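Local coordinates for mandelate racemase/muconate lactonizing protein (Paenibacillus sp., PDB 3V5C) that probably dehydrates galacturonate, as a magnesium-binding member of the enolase superfamily that carries a capping domain over a modified TIM barrel, at residues S134-D139 with H311-A316; R26-G31 with A156-A161; L78-D83 with E89-Q94; S10-E15 with L100-Q105; G349-I352 with I357-P360. The protein carries 1 engineered substitution. One frame throughout, in Å; residues are numbered along the deposited sequence. Where two conformers were deposited one is given.

How the contacts relate
Contacts 1 and 2 lie where the capping-domain strand 14-30 meets the barrel, and their centres are 10 Å apart. They are joined directly, since Arg28 of contact 2 bonds through NH2 to the carbonyl of Ser134 in contact 1, while Tyr313 packs on Arg26 and Ala30. The bound magnesium, held by Glu238 and Asp261, is about 14 Å from the Tyr313 side chain. Contacts 3 and 4 share helix 92-107 at the far end of the capping domain, with centres 12 Å apart, and Phe81 packs on Leu103 between them. Contact 5 is a hairpin beside barrel strand 126-135, with its centre 20 Å from that of contact 1.

Contact 1: residues S134-D139 with H311-A316; sequences SLYFDD and HCYGNA
Tyr136 and Tyr313 reach toward each other from opposite directions and meet through their phenol ends. From the Tyr136 CB, which points at the 311-316 loop, the side chain runs past Ala30 of strand 14-30. CG lies beside the backbone N (chi1 -81°), and the inner ring atoms stay short of the partner. CE1 is the first to arrive, 3.6 Å from Tyr313 OH. CZ follows, 3.5 Å from Tyr313 CZ. The tip goes furthest: Tyr136 OH sits 3.0 Å above the plane of the Tyr313 ring, over its centre, and 3.1 Å from Tyr313 CZ. The rings are nearly parallel (28°) but displaced, centroids 5.1 Å apart, with little stacking between them. Tyr313 answers with CG anti to its backbone N (chi1 -162°), and its own hydroxyl packs near Arg26 and Ala30. His39 meets Tyr136 edge-to-face. Tyrosine suits both places for its length: the two, reaching from either side, together bridge the end of barrel strand 126-135 and the loop after barrel strand 307-308, beside strand 14-30, with Tyr313 about 14 Å from the magnesium. No hydrogen bond joins the phenols, so the pair is held mainly by van der Waals contact.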
# COMPACT_ATOMS: atom_id res chain seq x y z
N SER A 134 5.33 -6.06 8.38
CA SER A 134 6.51 -5.59 9.12
C SER A 134 7.54 -6.67 9.46
O SER A 134 8.46 -6.41 10.23
CB SER A 134 6.08 -4.91 10.44
OG SER A 134 5.51 -5.84 11.34
N LEU A 135 7.39 -7.87 8.90
CA LEU A 135 8.27 -8.98 9.26
C LEU A 135 9.53 -9.03 8.37
O LEU A 135 9.65 -9.85 7.48
CB LEU A 135 7.48 -10.29 9.23
CG LEU A 135 6.30 -10.35 10.20
CD1 LEU A 135 5.48 -11.65 10.03
CD2 LEU A 135 6.78 -10.21 11.63
N TYR A 136 10.45 -8.09 8.63
CA TYR A 136 11.71 -7.94 7.92
C TYR A 136 12.77 -8.94 8.42
O TYR A 136 12.43 -9.85 9.18
CB TYR A 136 12.19 -6.47 7.98
CG TYR A 136 11.47 -5.63 6.93
CD1 TYR A 136 10.09 -5.49 6.96
CD2 TYR A 136 12.17 -5.04 5.88
CE1 TYR A 136 9.41 -4.77 5.98
CE2 TYR A 136 11.50 -4.32 4.90
CZ TYR A 136 10.13 -4.19 4.96
OH TYR A 136 9.48 -3.49 3.97
N PHE A 137 14.01 -8.80 7.97
CA PHE A 137 15.09 -9.72 8.37
C PHE A 137 15.61 -9.32 9.74
O PHE A 137 16.79 -8.98 9.90
CB PHE A 137 16.26 -9.66 7.39
CG PHE A 137 15.96 -10.19 6.00
CD1 PHE A 137 14.77 -10.85 5.67
CD2 PHE A 137 16.94 -10.06 5.02
CE1 PHE A 137 14.55 -11.33 4.36
CE2 PHE A 137 16.73 -10.54 3.72
CZ PHE A 137 15.55 -11.18 3.40
N ASP A 138 14.74 -9.38 10.73
CA ASP A 138 15.04 -8.83 12.05
C ASP A 138 15.86 -9.80 12.90
O ASP A 138 16.17 -9.52 14.07
CB ASP A 138 13.74 -8.49 12.74
CG ASP A 138 12.94 -7.47 11.95
OD1 ASP A 138 13.52 -6.41 11.61
OD2 ASP A 138 11.75 -7.72 11.67
N ASP A 139 16.22 -10.91 12.27
CA ASP A 139 16.90 -12.04 12.91
C ASP A 139 18.37 -12.16 12.52
O ASP A 139 19.01 -13.13 12.90
CB ASP A 139 16.23 -13.32 12.46
CG ASP A 139 16.25 -13.46 10.94
OD1 ASP A 139 15.65 -12.61 10.27
OD2 ASP A 139 16.88 -14.40 10.42
N HIS A 311 0.69 -1.77 -3.41
CA HIS A 311 1.84 -1.72 -2.53
C HIS A 311 1.79 -0.47 -1.66
O HIS A 311 1.41 0.62 -2.10
CB HIS A 311 3.14 -1.76 -3.34
CG HIS A 311 4.37 -1.50 -2.53
ND1 HIS A 311 4.83 -0.23 -2.28
CD2 HIS A 311 5.23 -2.35 -1.92
CE1 HIS A 311 5.93 -0.30 -1.55
NE2 HIS A 311 6.19 -1.58 -1.32
N CYS A 312 2.18 -0.63 -0.41
CA CYS A 312 2.36 0.52 0.44
C CYS A 312 3.44 0.18 1.44
O CYS A 312 3.27 -0.71 2.27
CB CYS A 312 1.07 0.90 1.17
SG CYS A 312 1.30 2.39 2.14
N TYR A 313 4.54 0.89 1.35
CA TYR A 313 5.60 0.81 2.33
C TYR A 313 6.44 2.05 2.18
O TYR A 313 6.73 2.48 1.06
CB TYR A 313 6.47 -0.44 2.19
CG TYR A 313 7.26 -0.70 3.46
CD1 TYR A 313 6.68 -1.35 4.53
CD2 TYR A 313 8.56 -0.22 3.60
CE1 TYR A 313 7.40 -1.59 5.70
CE2 TYR A 313 9.29 -0.43 4.78
CZ TYR A 313 8.70 -1.11 5.82
OH TYR A 313 9.39 -1.33 7.00
N GLY A 314 6.81 2.64 3.31
CA GLY A 314 7.58 3.87 3.31
C GLY A 314 6.71 5.10 3.38
O GLY A 314 7.21 6.21 3.51
N ASN A 315 5.40 4.90 3.34
CA ASN A 315 4.49 6.03 3.42
C ASN A 315 3.22 5.65 4.18
O ASN A 315 2.33 4.95 3.65
CB ASN A 315 4.17 6.56 2.02
CG ASN A 315 3.41 7.86 2.05
OD1 ASN A 315 2.57 8.09 2.94
ND2 ASN A 315 3.69 8.72 1.07
N ALA A 316 3.13 6.10 5.42
CA ALA A 316 2.02 5.74 6.28
C ALA A 316 0.69 6.16 5.68
O ALA A 316 -0.31 5.46 5.83
CB ALA A 316 2.19 6.32 7.68

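Contact 2: residues R26-G31 with A156-A161; sequences RARSAG and AMQGYA
Arg28 and Gln158 mark the nearest approach of two backbones that stay well apart, their CA atoms 9.4 Å from each other. One backbone turns a corner at Ala27 and Arg28 before continuing as strand 29-30; the other is the last part of helix 145-161. Two long polar side chains therefore have to span the gap. Arg28 is extended from N to CD, then bends at chi3 (69°), which brings NH1 round to the amide of Gln158. The bond from Arg28 NH1 to Gln158 OE1 is 2.9 Å long, with an N-H...O angle of 157°. The oxygen lies near the guanidinium plane, at its edge, where the N-H points. Relative to the glutamine amide, however, the donor stands above the plane, 48° out of it. Arg28 CD also comes within 3.2 Å of Gln158 OE1, so the oxygen touches both the methylene and the nitrogen. Arginine suits the corner because its other nitrogens serve other partners: NH2 donates to Ser134 O, and NE forms a long, weak ion pair with Glu155. Glutamine offers a neutral acceptor on the side of the helix that faces Arg28, while Ala156, two residues earlier and pointing away from Arg28, is small enough to pack on Ile194 and Val197 of helix 180-198. This surface bridge between a capping-domain strand and the helix following the first barrel strand is part of the cap-to-barrel interface of the enolase fold.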
# COMPACT_ATOMS: atom_id res chain seq x y z
N ARG A 26 7.81 4.07 13.17
CA ARG A 26 7.05 2.83 13.24
C ARG A 26 7.21 2.19 14.62
O ARG A 26 8.15 2.51 15.37
CB ARG A 26 7.37 1.86 12.09
CG ARG A 26 8.83 1.62 11.80
CD ARG A 26 9.02 0.52 10.71
NE ARG A 26 8.58 0.91 9.37
CZ ARG A 26 9.35 1.55 8.49
NH1 ARG A 26 10.60 1.87 8.82
NH2 ARG A 26 8.88 1.88 7.29
N ALA A 27 6.29 1.30 14.94
CA ALA A 27 6.22 0.75 16.29
C ALA A 27 7.43 -0.13 16.59
O ALA A 27 7.88 -0.21 17.74
CB ALA A 27 4.94 -0.03 16.49
N ARG A 28 7.95 -0.81 15.57
CA ARG A 28 9.12 -1.65 15.75
C ARG A 28 10.07 -1.39 14.59
O ARG A 28 9.65 -1.29 13.43
CB ARG A 28 8.70 -3.12 15.82
CG ARG A 28 9.87 -4.11 16.06
CD ARG A 28 9.37 -5.56 15.99
NE ARG A 28 8.99 -5.91 14.62
CZ ARG A 28 7.78 -6.27 14.23
NH1 ARG A 28 6.77 -6.35 15.11
NH2 ARG A 28 7.56 -6.55 12.95
N SER A 29 11.36 -1.23 14.89
CA SER A 29 12.36 -1.00 13.85
C SER A 29 12.37 -2.12 12.81
O SER A 29 12.35 -3.30 13.16
CB SER A 29 13.74 -0.82 14.49
OG SER A 29 14.70 -0.50 13.50
N ALA A 30 12.42 -1.75 11.53
CA ALA A 30 12.40 -2.73 10.45
C ALA A 30 13.81 -3.02 9.96
O ALA A 30 14.58 -2.10 9.66
CB ALA A 30 11.53 -2.23 9.29
N GLY A 31 14.16 -4.30 9.92
CA GLY A 31 15.49 -4.72 9.50
C GLY A 31 15.69 -4.67 7.99
O GLY A 31 14.99 -3.95 7.28
N ALA A 156 5.53 -11.60 14.92
CA ALA A 156 4.19 -11.90 14.41
C ALA A 156 3.18 -11.79 15.55
O ALA A 156 2.11 -11.22 15.38
CB ALA A 156 4.14 -13.27 13.77
N MET A 157 3.54 -12.31 16.72
CA MET A 157 2.63 -12.24 17.85
C MET A 157 2.39 -10.81 18.32
O MET A 157 1.29 -10.50 18.81
CB MET A 157 3.11 -13.16 18.98
CG MET A 157 2.93 -14.63 18.64
SD MET A 157 1.27 -14.97 17.95
CE MET A 157 0.29 -15.19 19.45
N GLN A 158 3.39 -9.92 18.19
CA GLN A 158 3.20 -8.49 18.47
C GLN A 158 2.08 -7.93 17.59
O GLN A 158 1.20 -7.23 18.07
CB GLN A 158 4.48 -7.69 18.24
CG GLN A 158 5.62 -8.00 19.21
CD GLN A 158 6.96 -7.42 18.76
OE1 GLN A 158 7.01 -6.46 17.98
NE2 GLN A 158 8.07 -8.01 19.25
N GLY A 159 2.12 -8.26 16.30
CA GLY A 159 1.08 -7.82 15.40
C GLY A 159 -0.27 -8.46 15.72
O GLY A 159 -1.31 -7.79 15.72
N TYR A 160 -0.24 -9.74 16.06
CA TYR A 160 -1.46 -10.47 16.34
C TYR A 160 -2.20 -9.82 17.51
O TYR A 160 -3.41 -9.67 17.47
CB TYR A 160 -1.14 -11.93 16.69
CG TYR A 160 -2.35 -12.83 16.79
CD1 TYR A 160 -3.09 -12.91 17.96
CD2 TYR A 160 -2.75 -13.62 15.71
CE1 TYR A 160 -4.19 -13.73 18.06
CE2 TYR A 160 -3.86 -14.44 15.79
CZ TYR A 160 -4.58 -14.49 16.98
OH TYR A 160 -5.68 -15.31 17.10
N ALA A 161 -1.46 -9.45 18.55
CA ALA A 161 -2.08 -8.80 19.71
C ALA A 161 -2.69 -7.44 19.38
O ALA A 161 -3.55 -6.95 20.09
CB ALA A 161 -1.09 -8.67 20.85

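Contact 3: residues L78-D83 with E89-Q94; sequences LDLFDD and EAYRLQ
Leu80 and Tyr91 are the closest points of two backbones, 7.1 Å apart at their CA atoms, one in the 3-10 segment 78-80 and the other in 89-94, which leads into helix 92-107. Their side chains cross at about a right angle. Leu80 turns a branch onto the aromatic ring: CD2 lies 3.8 Å from the centroid of the Tyr91 ring and 16° off its normal, a CH-pi contact. The methyl is displaced toward the rim and is nearest to Tyr91 CZ, at 3.6 Å. With CG beside the backbone N (chi1 -57°), the Tyr91 ring is carried toward 78-83 and presents a face to Leu80 CD2. A branched aliphatic side chain fits a buried place here, and tyrosine fits the boundary because its face can be apolar while its hydroxyl stays polar. That hydroxyl works through a water, which is 2.7 Å from Tyr91 OH and donates to Asp79 O at 2.9 Å. The carbonyl of Asp79 is further reached, weakly, by Arg88 NE. A di(hydroxyethyl)ether molecule, probably from the crystallisation liquor, also lies beside the Tyr91 side chain.

Within 89-94, Arg92 and Glu89 attract by charge alone, since Arg92 NH1 is 3.5 Å from Glu89 OE1 but the oxygen lies well out of the guanidinium plane. Arg92 has a firmer partner in Glu296 of helix 291-303. The contact lies within the capping domain, where the loop after helix 66-70 packs against the start of helix 92-107, and Trp68 of helix 66-70 packs on Tyr91.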
# COMPACT_ATOMS: atom_id res chain seq x y z
N LEU A 78 -13.09 22.29 -11.27
CA LEU A 78 -13.67 21.49 -12.35
C LEU A 78 -12.67 21.23 -13.48
O LEU A 78 -12.71 20.18 -14.12
CB LEU A 78 -14.89 22.17 -12.95
CG LEU A 78 -16.20 22.08 -12.17
CD1 LEU A 78 -17.26 22.92 -12.86
CD2 LEU A 78 -16.66 20.62 -12.04
N ASP A 79 -11.78 22.18 -13.72
CA ASP A 79 -10.85 22.06 -14.84
C ASP A 79 -9.73 21.06 -14.57
O ASP A 79 -8.98 20.70 -15.48
CB ASP A 79 -10.28 23.43 -15.21
CG ASP A 79 -11.32 24.36 -15.82
OD1 ASP A 79 -12.32 23.86 -16.40
OD2 ASP A 79 -11.15 25.58 -15.70
N LEU A 80 -9.61 20.62 -13.32
CA LEU A 80 -8.63 19.59 -12.99
C LEU A 80 -9.10 18.22 -13.44
O LEU A 80 -8.34 17.25 -13.37
CB LEU A 80 -8.35 19.55 -11.49
CG LEU A 80 -7.97 20.84 -10.76
CD1 LEU A 80 -7.39 20.46 -9.40
CD2 LEU A 80 -6.99 21.67 -11.54
N PHE A 81 -10.35 18.11 -13.87
CA PHE A 81 -10.92 16.83 -14.29
C PHE A 81 -11.14 16.84 -15.80
O PHE A 81 -11.39 17.90 -16.39
CB PHE A 81 -12.24 16.56 -13.57
CG PHE A 81 -12.10 16.38 -12.09
CD1 PHE A 81 -11.87 15.12 -11.55
CD2 PHE A 81 -12.18 17.47 -11.22
CE1 PHE A 81 -11.74 14.95 -10.18
CE2 PHE A 81 -12.05 17.30 -9.86
CZ PHE A 81 -11.82 16.04 -9.33
N ASP A 82 -11.03 15.68 -16.45
CA ASP A 82 -11.33 15.64 -17.87
C ASP A 82 -12.81 15.33 -18.11
O ASP A 82 -13.61 15.32 -17.17
CB ASP A 82 -10.42 14.66 -18.62
CG ASP A 82 -10.56 13.23 -18.14
OD1 ASP A 82 -11.56 12.92 -17.46
OD2 ASP A 82 -9.67 12.41 -18.46
N ASP A 83 -13.16 15.08 -19.37
CA ASP A 83 -14.56 14.89 -19.77
C ASP A 83 -15.23 13.71 -19.08
O ASP A 83 -16.45 13.58 -19.12
CB ASP A 83 -14.67 14.71 -21.28
CG ASP A 83 -14.08 15.88 -22.05
OD1 ASP A 83 -13.96 16.98 -21.46
OD2 ASP A 83 -13.76 15.70 -23.24
N GLU A 89 -4.21 13.50 -15.48
CA GLU A 89 -2.88 12.94 -15.26
C GLU A 89 -1.89 13.94 -14.67
O GLU A 89 -1.15 13.63 -13.74
CB GLU A 89 -2.33 12.41 -16.59
CG GLU A 89 -0.96 11.84 -16.49
CD GLU A 89 -0.94 10.47 -15.87
OE1 GLU A 89 -2.04 9.86 -15.74
OE2 GLU A 89 0.16 9.99 -15.53
N ALA A 90 -1.90 15.15 -15.21
CA ALA A 90 -0.94 16.18 -14.81
C ALA A 90 -1.02 16.58 -13.34
O ALA A 90 -0.07 17.16 -12.80
CB ALA A 90 -1.08 17.41 -15.70
N TYR A 91 -2.14 16.28 -12.68
CA TYR A 91 -2.37 16.73 -11.31
C TYR A 91 -2.35 15.62 -10.27
O TYR A 91 -2.45 15.87 -9.06
CB TYR A 91 -3.72 17.44 -11.18
CG TYR A 91 -3.90 18.63 -12.10
CD1 TYR A 91 -3.26 19.84 -11.84
CD2 TYR A 91 -4.73 18.56 -13.20
CE1 TYR A 91 -3.43 20.93 -12.66
CE2 TYR A 91 -4.90 19.65 -14.04
CZ TYR A 91 -4.24 20.83 -13.76
OH TYR A 91 -4.40 21.93 -14.59
N ARG A 92 -2.25 14.37 -10.73
CA ARG A 92 -2.51 13.23 -9.86
C ARG A 92 -1.53 13.09 -8.69
O ARG A 92 -1.94 13.12 -7.54
CB ARG A 92 -2.54 11.94 -10.67
CG ARG A 92 -3.74 11.88 -11.59
CD ARG A 92 -3.75 10.63 -12.45
NE ARG A 92 -4.94 10.64 -13.30
CZ ARG A 92 -5.37 9.60 -13.99
NH1 ARG A 92 -4.69 8.45 -13.98
NH2 ARG A 92 -6.47 9.71 -14.73
N LEU A 93 -0.24 12.94 -9.00
CA LEU A 93 0.74 12.69 -7.94
C LEU A 93 0.82 13.86 -6.96
O LEU A 93 1.03 13.66 -5.75
CB LEU A 93 2.12 12.42 -8.53
CG LEU A 93 2.20 11.29 -9.56
CD1 LEU A 93 3.61 11.22 -10.16
CD2 LEU A 93 1.76 9.95 -8.93
N GLN A 94 0.63 15.07 -7.47
CA GLN A 94 0.80 16.28 -6.69
C GLN A 94 -0.42 16.59 -5.84
O GLN A 94 -0.29 17.04 -4.70
CB GLN A 94 1.05 17.46 -7.62
CG GLN A 94 2.36 17.39 -8.41
CD GLN A 94 2.26 16.57 -9.69
OE1 GLN A 94 1.18 16.08 -10.07
NE2 GLN A 94 3.39 16.42 -10.37
O HOH W 1 -6.53 21.99 -16.24

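Contact 4: residues S10-E15 with L100-Q105; sequences SDWKVE and LDWLGQ
Trp12 and Trp102 form an offset edge-to-face aromatic pair at the far end of the capping domain, between the approach to strand 14-30 and helix 92-107. The edge of Trp102 is turned toward the face of Trp12: the six-membered rings have centroids 5.5 Å apart and planes at 68°. The closest atoms are Trp102 CH2 and Trp12 CE3, at 3.5 Å, with Trp12 CZ3 beside them 3.8 Å from Trp102 CH2. The nearest CA atoms, those of Trp12 and Leu103, are 11.3 Å apart, so it takes two large indoles to fill the gap; CG anti to the backbone N (chi1 -175°) directs that of Trp102 toward Trp12. Trp102 NE1 is weakly bonded to the carbonyls of Ile52 and Gln55, at the turn between strands 42-52 and 55-60. Trp12 makes a cation-pi contact with Arg106. On the helix, Gln105 NE2 donates to Asp101 OD1 at 3.1 Å, between residues one helical turn apart (i and i+4), and the Asp101 carboxylate also accepts backbone N-H groups of Tyr58 and Phe365. Packing of helix 92-107 against the antiparallel sheet and the segment leading into it belongs to the alpha+beta arrangement of the enolase-family capping domain.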
# COMPACT_ATOMS: atom_id res chain seq x y z
N SER A 10 -18.64 25.92 -10.77
CA SER A 10 -17.53 26.36 -11.61
C SER A 10 -16.76 27.54 -11.01
O SER A 10 -15.68 27.88 -11.48
CB SER A 10 -18.04 26.72 -13.01
OG SER A 10 -18.93 27.82 -12.92
N ASP A 11 -17.31 28.17 -9.97
CA ASP A 11 -16.62 29.30 -9.34
C ASP A 11 -15.59 28.85 -8.30
O ASP A 11 -14.81 29.67 -7.81
CB ASP A 11 -17.62 30.27 -8.70
CG ASP A 11 -18.40 29.65 -7.56
OD1 ASP A 11 -19.02 28.58 -7.77
OD2 ASP A 11 -18.39 30.22 -6.45
N TRP A 12 -15.59 27.56 -7.96
CA TRP A 12 -14.68 27.06 -6.93
C TRP A 12 -13.26 26.93 -7.49
O TRP A 12 -13.02 26.13 -8.39
CB TRP A 12 -15.13 25.70 -6.41
CG TRP A 12 -16.45 25.72 -5.66
CD1 TRP A 12 -17.17 26.82 -5.29
CD2 TRP A 12 -17.19 24.58 -5.21
NE1 TRP A 12 -18.32 26.43 -4.64
CE2 TRP A 12 -18.36 25.06 -4.57
CE3 TRP A 12 -16.99 23.19 -5.28
CZ2 TRP A 12 -19.31 24.21 -4.01
CZ3 TRP A 12 -17.94 22.35 -4.73
CH2 TRP A 12 -19.09 22.86 -4.10
N LYS A 13 -12.34 27.73 -6.96
CA LYS A 13 -11.00 27.80 -7.49
C LYS A 13 -9.97 27.39 -6.44
O LYS A 13 -10.20 27.52 -5.23
CB LYS A 13 -10.69 29.21 -7.98
CG LYS A 13 -11.53 29.66 -9.18
CD LYS A 13 -11.23 31.10 -9.56
CE LYS A 13 -11.81 31.42 -10.93
NZ LYS A 13 -11.96 32.89 -11.16
N VAL A 14 -8.83 26.93 -6.93
CA VAL A 14 -7.68 26.68 -6.07
C VAL A 14 -7.15 28.03 -5.58
O VAL A 14 -6.74 28.86 -6.38
CB VAL A 14 -6.58 25.92 -6.83
CG1 VAL A 14 -5.38 25.70 -5.91
CG2 VAL A 14 -7.13 24.60 -7.37
N GLU A 15 -7.18 28.25 -4.27
CA GLU A 15 -6.75 29.52 -3.70
C GLU A 15 -5.35 29.45 -3.09
O GLU A 15 -4.60 30.42 -3.13
CB GLU A 15 -7.76 29.98 -2.64
CG GLU A 15 -9.16 30.14 -3.21
CD GLU A 15 -10.23 30.27 -2.15
OE1 GLU A 15 -9.97 29.96 -0.96
OE2 GLU A 15 -11.35 30.68 -2.50
N LEU A 100 -9.13 14.95 -3.25
CA LEU A 100 -10.14 13.99 -2.82
C LEU A 100 -10.56 14.27 -1.38
O LEU A 100 -11.74 14.15 -1.03
CB LEU A 100 -9.64 12.55 -3.01
CG LEU A 100 -9.61 12.08 -4.46
CD1 LEU A 100 -8.80 10.80 -4.56
CD2 LEU A 100 -11.01 11.85 -4.98
N ASP A 101 -9.61 14.61 -0.51
CA ASP A 101 -9.95 14.92 0.87
C ASP A 101 -10.85 16.15 0.88
O ASP A 101 -11.83 16.20 1.62
CB ASP A 101 -8.69 15.20 1.68
CG ASP A 101 -8.98 15.35 3.17
OD1 ASP A 101 -9.69 14.49 3.71
OD2 ASP A 101 -8.52 16.32 3.78
N TRP A 102 -10.50 17.13 0.05
CA TRP A 102 -11.25 18.38 -0.02
C TRP A 102 -12.70 18.08 -0.40
O TRP A 102 -13.63 18.58 0.26
CB TRP A 102 -10.63 19.38 -1.00
CG TRP A 102 -11.34 20.71 -0.97
CD1 TRP A 102 -10.99 21.79 -0.24
CD2 TRP A 102 -12.53 21.06 -1.69
NE1 TRP A 102 -11.90 22.82 -0.45
CE2 TRP A 102 -12.85 22.39 -1.34
CE3 TRP A 102 -13.35 20.39 -2.61
CZ2 TRP A 102 -13.95 23.06 -1.89
CZ3 TRP A 102 -14.45 21.05 -3.14
CH2 TRP A 102 -14.74 22.38 -2.77
N LEU A 103 -12.89 17.29 -1.45
CA LEU A 103 -14.24 16.94 -1.92
C LEU A 103 -15.02 16.26 -0.81
O LEU A 103 -16.20 16.54 -0.60
CB LEU A 103 -14.19 16.07 -3.19
CG LEU A 103 -13.80 16.74 -4.51
CD1 LEU A 103 -13.53 15.68 -5.59
CD2 LEU A 103 -14.89 17.71 -4.98
N GLY A 104 -14.35 15.36 -0.07
CA GLY A 104 -14.96 14.72 1.08
C GLY A 104 -15.37 15.72 2.15
O GLY A 104 -16.48 15.64 2.68
N GLN A 105 -14.50 16.68 2.46
CA GLN A 105 -14.84 17.70 3.46
C GLN A 105 -16.04 18.53 3.01
O GLN A 105 -16.96 18.77 3.80
CB GLN A 105 -13.65 18.62 3.77
CG GLN A 105 -12.37 17.90 4.21
CD GLN A 105 -12.54 17.03 5.44
OE1 GLN A 105 -13.26 17.38 6.39
NE2 GLN A 105 -11.88 15.88 5.44

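Contact 5: residues G349-I352 with I357-P360; sequences GYRI and IHVP
Tyr350 and Pro360 pack at the open end of a beta hairpin, formed by strands 351-353 and 356-359, that flanks strand 126-135 of the barrel. The tight part centres on the buried ring of Tyr350. Pro360 CD lies 3.4 Å from the centroid of the Tyr350 ring, directly over its face, a CH-pi contact well served by the polarised CD of proline. Val359 CG1 packs 3.7 Å from Tyr350 CE2, and the Tyr350 hydroxyl bonds to Phe365 O. Ile352 and Ile357, a non-hydrogen-bonded pair, cross obliquely with CD1 of Ile352 3.7 Å from CB of Ile357; branched aliphatics suit this face, which meets Val128 and Tyr337. On the other face, Arg351 and His358 form a hydrogen-bonded pair nearer solvent. The Arg351 guanidinium stacks over the imidazole of His358, centres 4.1 Å apart and planes at 25°, while Arg351 NH1 pairs with Glu353; two flat polar groups suit this more exposed face. Of the backbone bonds, His358 N to Arg351 O is short, 2.8 Å. Toward Gly349 the direct bonding falters, Arg351 N to His358 O being long and weak, and a water donates to both Gly349 O, at 2.6 Å, and His358 O, at 2.9 Å.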
# COMPACT_ATOMS: atom_id res chain seq x y z
N GLY A 349 -9.32 7.46 14.02
CA GLY A 349 -10.61 7.04 13.50
C GLY A 349 -10.58 5.64 12.91
O GLY A 349 -11.61 4.99 12.77
N TYR A 350 -9.39 5.17 12.54
CA TYR A 350 -9.21 3.82 12.02
C TYR A 350 -8.86 2.86 13.15
O TYR A 350 -8.16 3.24 14.10
CB TYR A 350 -8.06 3.78 11.01
CG TYR A 350 -8.32 4.51 9.71
CD1 TYR A 350 -8.26 5.90 9.63
CD2 TYR A 350 -8.58 3.79 8.55
CE1 TYR A 350 -8.48 6.56 8.42
CE2 TYR A 350 -8.80 4.45 7.34
CZ TYR A 350 -8.75 5.83 7.29
OH TYR A 350 -8.97 6.47 6.08
N ARG A 351 -9.31 1.62 13.05
CA ARG A 351 -8.87 0.60 13.98
C ARG A 351 -8.69 -0.75 13.29
O ARG A 351 -9.28 -1.01 12.24
CB ARG A 351 -9.84 0.49 15.16
CG ARG A 351 -11.26 0.15 14.76
CD ARG A 351 -12.20 0.12 15.98
NE ARG A 351 -13.48 -0.48 15.62
CZ ARG A 351 -13.74 -1.78 15.70
NH1 ARG A 351 -12.81 -2.61 16.15
NH2 ARG A 351 -14.92 -2.25 15.33
N ILE A 352 -7.83 -1.59 13.88
CA ILE A 352 -7.59 -2.94 13.38
C ILE A 352 -8.25 -3.97 14.31
O ILE A 352 -8.11 -3.90 15.53
CB ILE A 352 -6.09 -3.30 13.32
CG1 ILE A 352 -5.28 -2.22 12.58
CG2 ILE A 352 -5.90 -4.68 12.70
CD1 ILE A 352 -5.78 -1.92 11.19
N ILE A 357 -8.97 -3.75 8.65
CA ILE A 357 -8.94 -2.34 9.01
C ILE A 357 -10.34 -1.76 8.87
O ILE A 357 -11.00 -1.92 7.84
CB ILE A 357 -7.87 -1.55 8.20
CG1 ILE A 357 -7.79 -0.10 8.63
CG2 ILE A 357 -8.12 -1.64 6.68
CD1 ILE A 357 -6.45 0.57 8.27
N HIS A 358 -10.82 -1.11 9.94
CA HIS A 358 -12.12 -0.47 9.93
C HIS A 358 -11.94 0.99 9.54
O HIS A 358 -11.35 1.76 10.27
CB HIS A 358 -12.78 -0.60 11.30
CG HIS A 358 -13.17 -2.01 11.63
ND1 HIS A 358 -14.48 -2.39 11.81
CD2 HIS A 358 -12.43 -3.13 11.76
CE1 HIS A 358 -14.53 -3.69 12.06
NE2 HIS A 358 -13.30 -4.17 12.03
N VAL A 359 -12.42 1.33 8.35
CA VAL A 359 -12.29 2.68 7.83
C VAL A 359 -13.47 3.52 8.35
O VAL A 359 -14.61 3.11 8.19
CB VAL A 359 -12.30 2.67 6.28
CG1 VAL A 359 -12.10 4.08 5.74
CG2 VAL A 359 -11.20 1.76 5.74
N PRO A 360 -13.19 4.67 8.96
CA PRO A 360 -14.29 5.50 9.52
C PRO A 360 -15.13 6.13 8.41
O PRO A 360 -14.65 6.33 7.30
CB PRO A 360 -13.53 6.60 10.29
CG PRO A 360 -12.22 6.72 9.55
CD PRO A 360 -11.87 5.27 9.24
O HOH W 2 -13.10 2.88 12.27